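PDB 1OOE: dihydropteridine reductase, which probably catalyses the NAD(P)H-dependent reduction of quinonoid dihydrobiopterin to tetrahydrobiopterin, acting as a homodimer of the short-chain dehydrogenase/reductase family. Local coordinates for residues 4-9 and 28-33; 43-48 and 58-63; 125-130 and 148-153; 175-180 and 193-198. All coordinates share one frame; numbering follows the deposited sequence.

From the N terminus, the four contacts follow one another in series; each closes its own loop before the next opens, and none nest or cross. Interaction 1 pairs strands 4-9 and 28-34, bringing the chain back beside itself after helix 14-25. Interaction 2 follows directly, setting helix 53-68 against edge strand 43-46; the two contacts touch, since Asn-32 bonds through its backbone to Ser-43 and Ile-45. Interaction 3 lies about 20 Å from interaction 1, centre to centre, and fastens strand 123-128 of the same sheet to helix 141-158. Interaction 4 joins the loops on either side of helix 181-186, beyond strand 169-175.

Interaction 1. Residues 4-9 and 28-33; sequences GKVIVY and YTVLNI
The ring of Tyr-9 carries a methyl group of Ile-33 over one face: CG2 of Ile-33 stands 3.9 Å from the centroid of the Tyr-9 ring and only 3° off its normal, a CH-pi contact centred on the ring. CG of Tyr-9 lies anti to its own backbone N (chi1 -160°), which brings the ring face up to the CG2 methyl of Ile-33. At the other end, the ring of Tyr-28 meets the backbone N of Lys-5 at its edge, while its CD2 comes to 3.5 Å from the C atom of Gly-4. Gly-4 suits this place, because a side chain here would press on the ring and, at these backbone angles, on the preceding carbonyl.

Between the aromatic ends the strands run parallel, their axes 4.6 Å apart. Val-6 and Val-8 each use both N and O toward Thr-29, Leu-31 and Ile-33, and the Val-8 N to Leu-31 O bond is 2.8 Å long and nearly straight. Beta-branched residues fit such extended backbone. On one face CG2 of Ile-7 packs at 3.6 Å from CD1 of Ile-33; on the other CG2 of Val-8 meets CG1 of Val-30. Helix 14-25 covers the valine face, and helices 53-68 and 93-118 the isoleucine face, as expected of the first beta-alpha-beta unit of a Rossmann-type fold. Asn-32, a buried polar side chain on the valine face, gives its ND2 to OD1 of Asn-44. The chemistry implies a division of labour: backbone bonds set the strand register, while mostly hydrocarbon side chains on both faces bury the middle of the pair under the flanking helices.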
loop_
_atom_site.group_PDB
_atom_site.type_symbol
_atom_site.label_atom_id
_atom_site.label_comp_id
_atom_site.label_asym_id
_atom_site.label_seq_id
_atom_site.Cartn_x
_atom_site.Cartn_y
_atom_site.Cartn_z
ATOM N N GLY A 4 -30.468 8.116 13.507
ATOM C CA GLY A 4 -29.608 8.232 12.345
ATOM C C GLY A 4 -29.247 6.866 11.794
ATOM O O GLY A 4 -29.764 5.852 12.256
ATOM N N LYS A 5 -28.362 6.836 10.806
ATOM C CA LYS A 5 -27.942 5.577 10.205
ATOM C C LYS A 5 -26.421 5.511 10.135
ATOM O O LYS A 5 -25.757 6.527 9.933
ATOM C CB LYS A 5 -28.511 5.439 8.786
ATOM C CG LYS A 5 -30.033 5.443 8.691
ATOM C CD LYS A 5 -30.484 5.378 7.237
ATOM C CE LYS A 5 -32.005 5.431 7.096
ATOM N NZ LYS A 5 -32.591 6.730 7.549
ATOM N N VAL A 6 -25.876 4.312 10.315
ATOM C CA VAL A 6 -24.435 4.113 10.235
ATOM C C VAL A 6 -24.131 2.781 9.558
ATOM O O VAL A 6 -24.930 1.842 9.603
ATOM C CB VAL A 6 -23.748 4.134 11.637
ATOM C CG1 VAL A 6 -23.899 5.509 12.273
ATOM C CG2 VAL A 6 -24.341 3.062 12.530
ATOM N N ILE A 7 -22.976 2.721 8.908
ATOM C CA ILE A 7 -22.524 1.516 8.227
ATOM C C ILE A 7 -21.324 0.950 8.975
ATOM O O ILE A 7 -20.398 1.684 9.317
ATOM C CB ILE A 7 -22.085 1.828 6.777
ATOM C CG1 ILE A 7 -23.303 2.226 5.937
ATOM C CG2 ILE A 7 -21.349 0.628 6.173
ATOM C CD1 ILE A 7 -22.941 2.706 4.544
ATOM N N VAL A 8 -21.357 -0.351 9.250
ATOM C CA VAL A 8 -20.249 -1.016 9.925
ATOM C C VAL A 8 -19.733 -2.073 8.961
ATOM O O VAL A 8 -20.399 -3.080 8.710
ATOM C CB VAL A 8 -20.688 -1.711 11.242
ATOM C CG1 VAL A 8 -19.491 -2.433 11.869
ATOM C CG2 VAL A 8 -21.240 -0.687 12.223
ATOM N N TYR A 9 -18.553 -1.815 8.407
ATOM C CA TYR A 9 -17.907 -2.714 7.461
ATOM C C TYR A 9 -17.028 -3.606 8.336
ATOM O O TYR A 9 -15.985 -3.170 8.829
ATOM C CB TYR A 9 -17.058 -1.881 6.494
ATOM C CG TYR A 9 -16.687 -2.543 5.182
ATOM C CD1 TYR A 9 -16.229 -3.859 5.138
ATOM C CD2 TYR A 9 -16.734 -1.821 3.989
ATOM C CE1 TYR A 9 -15.820 -4.440 3.931
ATOM C CE2 TYR A 9 -16.330 -2.387 2.786
ATOM C CZ TYR A 9 -15.873 -3.691 2.760
ATOM O OH TYR A 9 -15.451 -4.233 1.568
ATOM N N TYR A 28 -29.645 4.131 16.693
ATOM C CA TYR A 28 -29.287 4.208 15.279
ATOM C C TYR A 28 -29.707 2.976 14.485
ATOM O O TYR A 28 -29.845 1.884 15.033
ATOM C CB TYR A 28 -27.774 4.385 15.104
ATOM C CG TYR A 28 -27.242 5.755 15.451
ATOM C CD1 TYR A 28 -27.054 6.138 16.777
ATOM C CD2 TYR A 28 -26.925 6.672 14.446
ATOM C CE1 TYR A 28 -26.564 7.401 17.097
ATOM C CE2 TYR A 28 -26.435 7.936 14.754
ATOM C CZ TYR A 28 -26.258 8.294 16.082
ATOM O OH TYR A 28 -25.777 9.545 16.394
ATOM N N THR A 29 -29.928 3.176 13.188
ATOM C CA THR A 29 -30.254 2.086 12.278
ATOM C C THR A 29 -28.861 1.672 11.829
ATOM O O THR A 29 -28.049 2.533 11.491
ATOM C CB THR A 29 -31.035 2.580 11.049
ATOM O OG1 THR A 29 -32.290 3.129 11.468
ATOM C CG2 THR A 29 -31.281 1.434 10.075
ATOM N N VAL A 30 -28.569 0.376 11.827
ATOM C CA VAL A 30 -27.237 -0.073 11.443
ATOM C C VAL A 30 -27.179 -1.040 10.268
ATOM O O VAL A 30 -27.878 -2.053 10.230
ATOM C CB VAL A 30 -26.510 -0.725 12.644
ATOM C CG1 VAL A 30 -25.066 -1.033 12.274
ATOM C CG2 VAL A 30 -26.578 0.195 13.852
ATOM N N LEU A 31 -26.330 -0.712 9.304
ATOM C CA LEU A 31 -26.147 -1.554 8.133
ATOM C C LEU A 31 -24.814 -2.272 8.282
ATOM O O LEU A 31 -23.782 -1.638 8.512
ATOM C CB LEU A 31 -26.131 -0.713 6.853
ATOM C CG LEU A 31 -27.422 0.005 6.447
ATOM C CD1 LEU A 31 -27.672 1.196 7.360
ATOM C CD2 LEU A 31 -27.301 0.469 5.002
ATOM N N ASN A 32 -24.841 -3.597 8.164
ATOM C CA ASN A 32 -23.627 -4.399 8.269
ATOM C C ASN A 32 -23.147 -4.857 6.901
ATOM O O ASN A 32 -23.944 -5.280 6.061
ATOM C CB ASN A 32 -23.869 -5.638 9.140
ATOM C CG ASN A 32 -22.749 -6.664 9.016
ATOM O OD1 ASN A 32 -21.617 -6.411 9.421
ATOM N ND2 ASN A 32 -23.063 -7.821 8.443
ATOM N N ILE A 33 -21.840 -4.762 6.678
ATOM C CA ILE A 33 -21.239 -5.205 5.429
ATOM C C ILE A 33 -20.174 -6.219 5.836
ATOM O O ILE A 33 -19.209 -5.867 6.514
ATOM C CB ILE A 33 -20.552 -4.044 4.672
ATOM C CG1 ILE A 33 -21.585 -2.986 4.273
ATOM C CG2 ILE A 33 -19.845 -4.581 3.433
ATOM C CD1 ILE A 33 -20.987 -1.779 3.556
#

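Interaction 2. Residues 43-48 and 58-63; sequences SNILVD and QSILEQ
Gln-63 lays its aliphatic part against Ile-45, the two side chains sliding past each other in opposite directions, with CB of Gln-63 3.7 Å from CD1 of Ile-45. Beyond this overlap the glutamine reaches the backbone of the strand. Its OE1 accepts from the N of Leu-46 at 3.0 Å, and its NE2 donates to the O of Leu-46, also at 3.0 Å. The primary amide thus grips both polar atoms of one residue, as a neighbouring strand might. CG of Gln-63 is anti to the carbonyl carbon (chi1 -66°), directing the extended chain back along the helix toward Ser-59, whose OG receives a further bond from NE2 at 3.0 Å. The N of Leu-46 can only donate and its O only accept, which tells the oxygen of the amide from its nitrogen; the bond to Ser-59 helps to hold its rotation.

A leucine in place of Gln-63 could still lie along Ile-45 but would probably leave the N and O of Leu-46 without these mates and Ser-59 OG without its donor. Deeper in the contact, CG2 of Val-47 packs 3.9 Å from CD1 of Ile-60, and CG2 of Ile-45 approaches CG2 of Ile-60; branched aliphatic residues suit this buried, largely apolar side.

Strand 43-46 and the helix run nearly antiparallel, at 159°. The strand is outermost in the sheet within this chain, bonded on its inner side to Asn-32 and Asp-34 of strand 28-34. Helix 53-68 packs over that margin, and Ile-60 reaches on between Ile-33 of the sheet and Ile-110 and Leu-114 of helix 93-118.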
loop_
_atom_site.group_PDB
_atom_site.type_symbol
_atom_site.label_atom_id
_atom_site.label_comp_id
_atom_site.label_asym_id
_atom_site.label_seq_id
_atom_site.Cartn_x
_atom_site.Cartn_y
_atom_site.Cartn_z
ATOM N N SER A 43 -29.975 -3.964 8.295
ATOM C CA SER A 43 -29.731 -4.307 6.901
ATOM C C SER A 43 -28.387 -5.006 6.789
ATOM O O SER A 43 -27.428 -4.641 7.471
ATOM C CB SER A 43 -29.724 -3.055 6.021
ATOM O OG SER A 43 -31.039 -2.583 5.797
ATOM N N ASN A 44 -28.328 -6.020 5.936
ATOM C CA ASN A 44 -27.101 -6.770 5.726
ATOM C C ASN A 44 -26.676 -6.745 4.267
ATOM O O ASN A 44 -27.449 -7.090 3.371
ATOM C CB ASN A 44 -27.275 -8.218 6.192
ATOM C CG ASN A 44 -27.089 -8.371 7.689
ATOM O OD1 ASN A 44 -25.976 -8.241 8.202
ATOM N ND2 ASN A 44 -28.179 -8.639 8.401
ATOM N N ILE A 45 -25.439 -6.317 4.043
ATOM C CA ILE A 45 -24.854 -6.251 2.712
ATOM C C ILE A 45 -23.908 -7.447 2.641
ATOM O O ILE A 45 -22.966 -7.543 3.427
ATOM C CB ILE A 45 -24.050 -4.945 2.525
ATOM C CG1 ILE A 45 -24.944 -3.730 2.810
ATOM C CG2 ILE A 45 -23.469 -4.885 1.120
ATOM C CD1 ILE A 45 -26.180 -3.643 1.947
ATOM N N LEU A 46 -24.166 -8.355 1.705
ATOM C CA LEU A 46 -23.353 -9.560 1.566
ATOM C C LEU A 46 -22.146 -9.413 0.655
ATOM O O LEU A 46 -22.267 -9.017 -0.504
ATOM C CB LEU A 46 -24.222 -10.718 1.065
ATOM C CG LEU A 46 -23.527 -12.077 0.946
ATOM C CD1 LEU A 46 -23.065 -12.536 2.319
ATOM C CD2 LEU A 46 -24.486 -13.089 0.343
ATOM N N VAL A 47 -20.977 -9.759 1.186
ATOM C CA VAL A 47 -19.738 -9.681 0.430
ATOM C C VAL A 47 -19.286 -11.081 0.022
ATOM O O VAL A 47 -19.186 -11.978 0.859
ATOM C CB VAL A 47 -18.613 -9.032 1.263
ATOM C CG1 VAL A 47 -17.347 -8.921 0.427
ATOM C CG2 VAL A 47 -19.052 -7.662 1.755
ATOM N N ASP A 48 -19.024 -11.259 -1.270
ATOM C CA ASP A 48 -18.570 -12.540 -1.800
ATOM C C ASP A 48 -17.046 -12.496 -1.871
ATOM O O ASP A 48 -16.477 -11.849 -2.748
ATOM C CB ASP A 48 -19.145 -12.768 -3.200
ATOM C CG ASP A 48 -18.861 -14.161 -3.730
ATOM O OD1 ASP A 48 -17.817 -14.739 -3.368
ATOM O OD2 ASP A 48 -19.678 -14.674 -4.523
ATOM N N GLN A 58 -18.689 -3.139 -6.986
ATOM C CA GLN A 58 -19.985 -3.060 -7.647
ATOM C C GLN A 58 -21.111 -3.667 -6.824
ATOM O O GLN A 58 -22.158 -3.046 -6.640
ATOM C CB GLN A 58 -19.929 -3.746 -9.016
ATOM C CG GLN A 58 -21.193 -3.543 -9.840
ATOM C CD GLN A 58 -21.080 -4.133 -11.232
ATOM O OE1 GLN A 58 -20.110 -3.881 -11.944
ATOM N NE2 GLN A 58 -22.079 -4.912 -11.629
ATOM N N SER A 59 -20.894 -4.875 -6.315
ATOM C CA SER A 59 -21.917 -5.559 -5.534
ATOM C C SER A 59 -22.250 -4.829 -4.241
ATOM O O SER A 59 -23.419 -4.646 -3.909
ATOM C CB SER A 59 -21.473 -6.986 -5.214
ATOM O OG SER A 59 -22.502 -7.689 -4.545
ATOM N N ILE A 60 -21.222 -4.413 -3.512
ATOM C CA ILE A 60 -21.431 -3.709 -2.256
ATOM C C ILE A 60 -22.141 -2.372 -2.488
ATOM O O ILE A 60 -23.071 -2.020 -1.761
ATOM C CB ILE A 60 -20.085 -3.487 -1.528
ATOM C CG1 ILE A 60 -19.517 -4.843 -1.087
ATOM C CG2 ILE A 60 -20.280 -2.596 -0.312
ATOM C CD1 ILE A 60 -18.063 -4.790 -0.632
ATOM N N LEU A 61 -21.723 -1.638 -3.514
ATOM C CA LEU A 61 -22.356 -0.356 -3.812
ATOM C C LEU A 61 -23.810 -0.534 -4.243
ATOM O O LEU A 61 -24.683 0.222 -3.821
ATOM C CB LEU A 61 -21.582 0.392 -4.901
ATOM C CG LEU A 61 -20.483 1.347 -4.426
ATOM C CD1 LEU A 61 -19.503 0.610 -3.529
ATOM C CD2 LEU A 61 -19.776 1.951 -5.631
ATOM N N GLU A 62 -24.077 -1.532 -5.079
ATOM C CA GLU A 62 -25.445 -1.757 -5.533
ATOM C C GLU A 62 -26.359 -2.085 -4.363
ATOM O O GLU A 62 -27.446 -1.523 -4.245
ATOM C CB GLU A 62 -25.505 -2.896 -6.559
ATOM C CG GLU A 62 -24.749 -2.620 -7.847
ATOM C CD GLU A 62 -24.849 -3.761 -8.848
ATOM O OE1 GLU A 62 -24.784 -4.937 -8.425
ATOM O OE2 GLU A 62 -24.979 -3.482 -10.058
ATOM N N GLN A 63 -25.914 -2.992 -3.498
ATOM C CA GLN A 63 -26.709 -3.398 -2.346
ATOM C C GLN A 63 -26.932 -2.273 -1.348
ATOM O O GLN A 63 -28.020 -2.144 -0.781
ATOM C CB GLN A 63 -26.045 -4.568 -1.626
ATOM C CG GLN A 63 -26.001 -5.851 -2.422
ATOM C CD GLN A 63 -25.323 -6.955 -1.648
ATOM O OE1 GLN A 63 -25.851 -7.441 -0.646
ATOM N NE2 GLN A 63 -24.137 -7.345 -2.094
#

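Interaction 3. Residues 125-130 and 148-153; sequences LQLTGA and AAVHHL
A single hydrogen bond joins the two segments: the N of Ala-130 donates to NE2 of His-151 at 3.0 Å, with an angle of 155° at the hydrogen. The donor lies in the plane of the imidazole, so the ring meets the backbone with its edge. CG of His-151 is anti to the carbonyl carbon (chi1 -69°), which tips the ring toward the start of the helix, where the loop that follows the strand passes. Since NE2 serves as acceptor, the geometry is consistent with a neutral ring whose proton is on ND1.

Close backbone-to-ring approach accompanies this bond. The CA of Gly-129 lies 3.4 Å from NE2 of His-151, also at the ring edge, and a CB at Gly-129 would run into that nitrogen; glycine lets the backbone come this near. On the next residue, the O of Ala-130 is 3.2 Å from CE1 of His-151.

The setting is the strand-to-helix packing of the short-chain dehydrogenase fold. Helix 141-158 holds Tyr-143 and Lys-147 in the Tyr-x-x-x-Lys spacing of the family's catalytic pair, a role they probably share, and NZ of Lys-147 bonds to the O atoms of Thr-128 and Gly-129.

Van der Waals packing fills the rest. CD1 of Leu-127 meets CD2 of Leu-153 at 4.2 Å; CG1 of Val-150 approaches CB of Leu-127 and lies against a carbonyl, 3.7 Å from the O of Thr-128. Leucine and valine bridge the gap between strand and helix axes, 9.3 Å apart. Further round the helix, Ala-149 packs on Met-145 of the second subunit, and NE2 of His-152 bonds to the O of Gly-135 of that subunit.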
loop_
_atom_site.group_PDB
_atom_site.type_symbol
_atom_site.label_atom_id
_atom_site.label_comp_id
_atom_site.label_asym_id
_atom_site.label_seq_id
_atom_site.Cartn_x
_atom_site.Cartn_y
_atom_site.Cartn_z
ATOM N N LEU A 125 -15.983 9.284 8.652
ATOM C CA LEU A 125 -15.510 8.048 8.035
ATOM C C LEU A 125 -14.363 7.601 8.938
ATOM O O LEU A 125 -13.435 8.373 9.194
ATOM C CB LEU A 125 -14.969 8.271 6.617
ATOM C CG LEU A 125 -14.127 7.103 6.065
ATOM C CD1 LEU A 125 -15.006 5.871 5.855
ATOM C CD2 LEU A 125 -13.469 7.513 4.751
ATOM N N GLN A 126 -14.441 6.380 9.451
ATOM C CA GLN A 126 -13.377 5.858 10.305
ATOM C C GLN A 126 -12.773 4.622 9.658
ATOM O O GLN A 126 -13.489 3.744 9.176
ATOM C CB GLN A 126 -13.925 5.524 11.697
ATOM C CG GLN A 126 -12.974 4.717 12.580
ATOM C CD GLN A 126 -13.230 3.226 12.480
ATOM O OE1 GLN A 126 -14.379 2.786 12.535
ATOM N NE2 GLN A 126 -12.161 2.437 12.343
ATOM N N LEU A 127 -11.445 4.581 9.627
ATOM C CA LEU A 127 -10.719 3.458 9.046
ATOM C C LEU A 127 -9.820 2.865 10.120
ATOM O O LEU A 127 -9.594 3.474 11.169
ATOM C CB LEU A 127 -9.859 3.919 7.863
ATOM C CG LEU A 127 -10.563 4.632 6.703
ATOM C CD1 LEU A 127 -9.525 5.050 5.675
ATOM C CD2 LEU A 127 -11.613 3.715 6.074
ATOM N N THR A 128 -9.294 1.681 9.851
ATOM C CA THR A 128 -8.423 1.028 10.812
ATOM C C THR A 128 -7.023 0.870 10.243
ATOM O O THR A 128 -6.833 0.213 9.222
ATOM C CB THR A 128 -8.984 -0.345 11.207
ATOM O OG1 THR A 128 -10.297 -0.180 11.761
ATOM C CG2 THR A 128 -8.090 -1.004 12.253
ATOM N N GLY A 129 -6.049 1.489 10.904
ATOM C CA GLY A 129 -4.672 1.406 10.454
ATOM C C GLY A 129 -3.920 0.364 11.260
ATOM O O GLY A 129 -4.477 -0.676 11.594
ATOM N N ALA A 130 -2.657 0.644 11.573
ATOM C CA ALA A 130 -1.847 -0.282 12.362
ATOM C C ALA A 130 -0.645 0.434 12.974
ATOM O O ALA A 130 0.208 0.961 12.260
ATOM C CB ALA A 130 -1.379 -1.441 11.487
ATOM N N ALA A 148 0.301 0.477 5.512
ATOM C CA ALA A 148 0.914 1.759 5.160
ATOM C C ALA A 148 0.076 2.398 4.056
ATOM O O ALA A 148 -0.069 3.620 4.011
ATOM C CB ALA A 148 2.358 1.562 4.680
ATOM N N ALA A 149 -0.474 1.573 3.168
ATOM C CA ALA A 149 -1.307 2.093 2.090
ATOM C C ALA A 149 -2.566 2.711 2.696
ATOM O O ALA A 149 -3.017 3.764 2.244
ATOM C CB ALA A 149 -1.680 0.982 1.107
ATOM N N VAL A 150 -3.125 2.067 3.721
ATOM C CA VAL A 150 -4.325 2.595 4.373
ATOM C C VAL A 150 -3.993 3.931 5.042
ATOM O O VAL A 150 -4.795 4.862 5.015
ATOM C CB VAL A 150 -4.899 1.603 5.425
ATOM C CG1 VAL A 150 -6.054 2.257 6.197
ATOM C CG2 VAL A 150 -5.402 0.346 4.727
ATOM N N HIS A 151 -2.810 4.028 5.640
ATOM C CA HIS A 151 -2.407 5.279 6.277
ATOM C C HIS A 151 -2.295 6.381 5.215
ATOM O O HIS A 151 -2.701 7.519 5.454
ATOM C CB HIS A 151 -1.065 5.120 7.000
ATOM C CG HIS A 151 -1.130 4.248 8.218
ATOM N ND1 HIS A 151 -0.050 4.065 9.058
ATOM C CD2 HIS A 151 -2.138 3.507 8.734
ATOM C CE1 HIS A 151 -0.392 3.249 10.039
ATOM N NE2 HIS A 151 -1.655 2.894 9.867
ATOM N N HIS A 152 -1.759 6.052 4.042
ATOM C CA HIS A 152 -1.631 7.062 2.996
ATOM C C HIS A 152 -3.006 7.463 2.466
ATOM O O HIS A 152 -3.266 8.646 2.216
ATOM C CB HIS A 152 -0.752 6.572 1.839
ATOM C CG HIS A 152 -0.412 7.657 0.867
ATOM N ND1 HIS A 152 -1.214 7.970 -0.211
ATOM C CD2 HIS A 152 0.571 8.588 0.887
ATOM C CE1 HIS A 152 -0.743 9.052 -0.807
ATOM N NE2 HIS A 152 0.338 9.448 -0.158
ATOM N N LEU A 153 -3.881 6.472 2.310
ATOM C CA LEU A 153 -5.242 6.702 1.831
ATOM C C LEU A 153 -5.908 7.715 2.751
ATOM O O LEU A 153 -6.624 8.614 2.304
ATOM C CB LEU A 153 -6.029 5.388 1.847
ATOM C CG LEU A 153 -7.552 5.462 1.676
ATOM C CD1 LEU A 153 -7.906 6.079 0.338
ATOM C CD2 LEU A 153 -8.138 4.071 1.781
#

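Interaction 4. Residues 175-180 and 193-198; sequences PVTLDT and SSWTPL
Two backbone hydrogen bonds clasp Thr-196: its N donates to the O of Thr-177 at 2.9 Å, and its O accepts from the N of Asp-179 at 3.0 Å, making a single bridge between two loops. A water extends the clasp, accepting from the N of Thr-177 and lying 2.7 Å from OG1 of Thr-196, a hydroxyl that also bonds to OG1 of Thr-226. Asp-179 turns its OD2 to a salt bridge with Arg-184 of helix 181-186, while its OD1 lies at the ring edge of Trp-195, 3.5 Å from CE3.

Outside these bonds comes the packing. With OG1 of Thr-177 beside the backbone N (chi1 -63°), CG2 stands anti to that N and sits over the five-membered ring of Trp-195, 3.6 Å from its centroid. The indole, also stacked with His-192, suits this place by offering a broad face to a methyl and an edge to a carboxylate. Losing the indole to an alanine would probably leave the methyl of Thr-177 uncovered and a gap beside Asp-179. Past the bridge, CB of Leu-178 touches CD2 of Leu-198 at 4.1 Å.

The chemistry implies a loop base pinned by backbone bonds and roofed by an aromatic ring, holding both ends of the segment that carries helix 181-186.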
loop_
_atom_site.group_PDB
_atom_site.type_symbol
_atom_site.label_atom_id
_atom_site.label_comp_id
_atom_site.label_asym_id
_atom_site.label_seq_id
_atom_site.Cartn_x
_atom_site.Cartn_y
_atom_site.Cartn_z
ATOM N N PRO A 175 -5.108 0.891 17.603
ATOM C CA PRO A 175 -4.997 0.378 18.971
ATOM C C PRO A 175 -3.849 -0.628 19.099
ATOM O O PRO A 175 -3.646 -1.464 18.221
ATOM C CB PRO A 175 -6.361 -0.257 19.212
ATOM C CG PRO A 175 -6.747 -0.741 17.851
ATOM C CD PRO A 175 -6.334 0.399 16.948
ATOM N N VAL A 176 -3.097 -0.531 20.189
ATOM C CA VAL A 176 -1.977 -1.438 20.428
ATOM C C VAL A 176 -2.479 -2.821 20.845
ATOM O O VAL A 176 -2.018 -3.840 20.326
ATOM C CB VAL A 176 -1.037 -0.866 21.518
ATOM C CG1 VAL A 176 0.035 -1.884 21.885
ATOM C CG2 VAL A 176 -0.391 0.421 21.010
ATOM N N THR A 177 -3.432 -2.852 21.774
ATOM C CA THR A 177 -4.007 -4.107 22.250
ATOM C C THR A 177 -5.490 -3.956 22.587
ATOM O O THR A 177 -5.861 -3.128 23.411
ATOM C CB THR A 177 -3.294 -4.614 23.524
ATOM O OG1 THR A 177 -1.917 -4.893 23.233
ATOM C CG2 THR A 177 -3.968 -5.871 24.041
ATOM N N LEU A 178 -6.329 -4.764 21.951
ATOM C CA LEU A 178 -7.765 -4.725 22.214
ATOM C C LEU A 178 -8.135 -5.950 23.038
ATOM O O LEU A 178 -7.522 -7.006 22.893
ATOM C CB LEU A 178 -8.562 -4.757 20.908
ATOM C CG LEU A 178 -8.507 -3.550 19.975
ATOM C CD1 LEU A 178 -9.331 -3.849 18.733
ATOM C CD2 LEU A 178 -9.042 -2.320 20.690
ATOM N N ASP A 179 -9.135 -5.805 23.901
ATOM C CA ASP A 179 -9.587 -6.923 24.718
ATOM C C ASP A 179 -10.576 -7.716 23.872
ATOM O O ASP A 179 -11.698 -7.272 23.640
ATOM C CB ASP A 179 -10.272 -6.409 25.988
ATOM C CG ASP A 179 -10.710 -7.532 26.914
ATOM O OD1 ASP A 179 -10.449 -8.709 26.594
ATOM O OD2 ASP A 179 -11.311 -7.236 27.967
ATOM N N THR A 180 -10.150 -8.881 23.399
ATOM C CA THR A 180 -10.997 -9.730 22.569
ATOM C C THR A 180 -10.978 -11.157 23.091
ATOM O O THR A 180 -10.081 -11.535 23.842
ATOM C CB THR A 180 -10.495 -9.775 21.110
ATOM O OG1 THR A 180 -9.216 -10.421 21.067
ATOM C CG2 THR A 180 -10.361 -8.370 20.541
ATOM N N SER A 193 -4.480 -4.624 32.512
ATOM C CA SER A 193 -4.423 -3.209 32.860
ATOM C C SER A 193 -3.868 -2.404 31.684
ATOM O O SER A 193 -3.834 -1.172 31.720
ATOM C CB SER A 193 -3.548 -2.993 34.098
ATOM O OG SER A 193 -2.189 -3.277 33.818
ATOM N N SER A 194 -3.435 -3.106 30.641
ATOM C CA SER A 194 -2.891 -2.449 29.460
ATOM C C SER A 194 -3.703 -2.802 28.215
ATOM O O SER A 194 -3.280 -2.532 27.094
ATOM C CB SER A 194 -1.428 -2.848 29.255
ATOM O OG SER A 194 -1.304 -4.248 29.087
ATOM N N TRP A 195 -4.865 -3.409 28.425
ATOM C CA TRP A 195 -5.748 -3.798 27.329
ATOM C C TRP A 195 -6.872 -2.778 27.145
ATOM O O TRP A 195 -7.536 -2.404 28.109
ATOM C CB TRP A 195 -6.352 -5.174 27.618
ATOM C CG TRP A 195 -5.395 -6.314 27.425
ATOM C CD1 TRP A 195 -4.030 -6.266 27.487
ATOM C CD2 TRP A 195 -5.736 -7.672 27.128
ATOM N NE1 TRP A 195 -3.501 -7.511 27.237
ATOM C CE2 TRP A 195 -4.526 -8.392 27.015
ATOM C CE3 TRP A 195 -6.949 -8.351 26.943
ATOM C CZ2 TRP A 195 -4.492 -9.760 26.725
ATOM C CZ3 TRP A 195 -6.916 -9.709 26.655
ATOM C CH2 TRP A 195 -5.694 -10.399 26.549
ATOM N N THR A 196 -7.089 -2.336 25.908
ATOM C CA THR A 196 -8.143 -1.365 25.630
ATOM C C THR A 196 -9.505 -2.046 25.488
ATOM O O THR A 196 -9.662 -2.982 24.702
ATOM C CB THR A 196 -7.863 -0.577 24.318
ATOM O OG1 THR A 196 -6.587 0.067 24.398
ATOM C CG2 THR A 196 -8.937 0.488 24.092
ATOM N N PRO A 197 -10.505 -1.596 26.265
ATOM C CA PRO A 197 -11.848 -2.179 26.194
ATOM C C PRO A 197 -12.476 -1.771 24.868
ATOM O O PRO A 197 -12.251 -0.655 24.392
ATOM C CB PRO A 197 -12.571 -1.535 27.376
ATOM C CG PRO A 197 -11.471 -1.204 28.323
ATOM C CD PRO A 197 -10.399 -0.680 27.409
ATOM N N LEU A 198 -13.263 -2.658 24.271
ATOM C CA LEU A 198 -13.900 -2.336 23.001
ATOM C C LEU A 198 -14.842 -1.144 23.158
ATOM O O LEU A 198 -15.001 -0.343 22.236
ATOM C CB LEU A 198 -14.667 -3.550 22.463
ATOM C CG LEU A 198 -13.853 -4.839 22.254
ATOM C CD1 LEU A 198 -14.737 -5.903 21.621
ATOM C CD2 LEU A 198 -12.645 -4.559 21.368
HETATM O O HOH W 1 -4.188 -0.437 23.242
#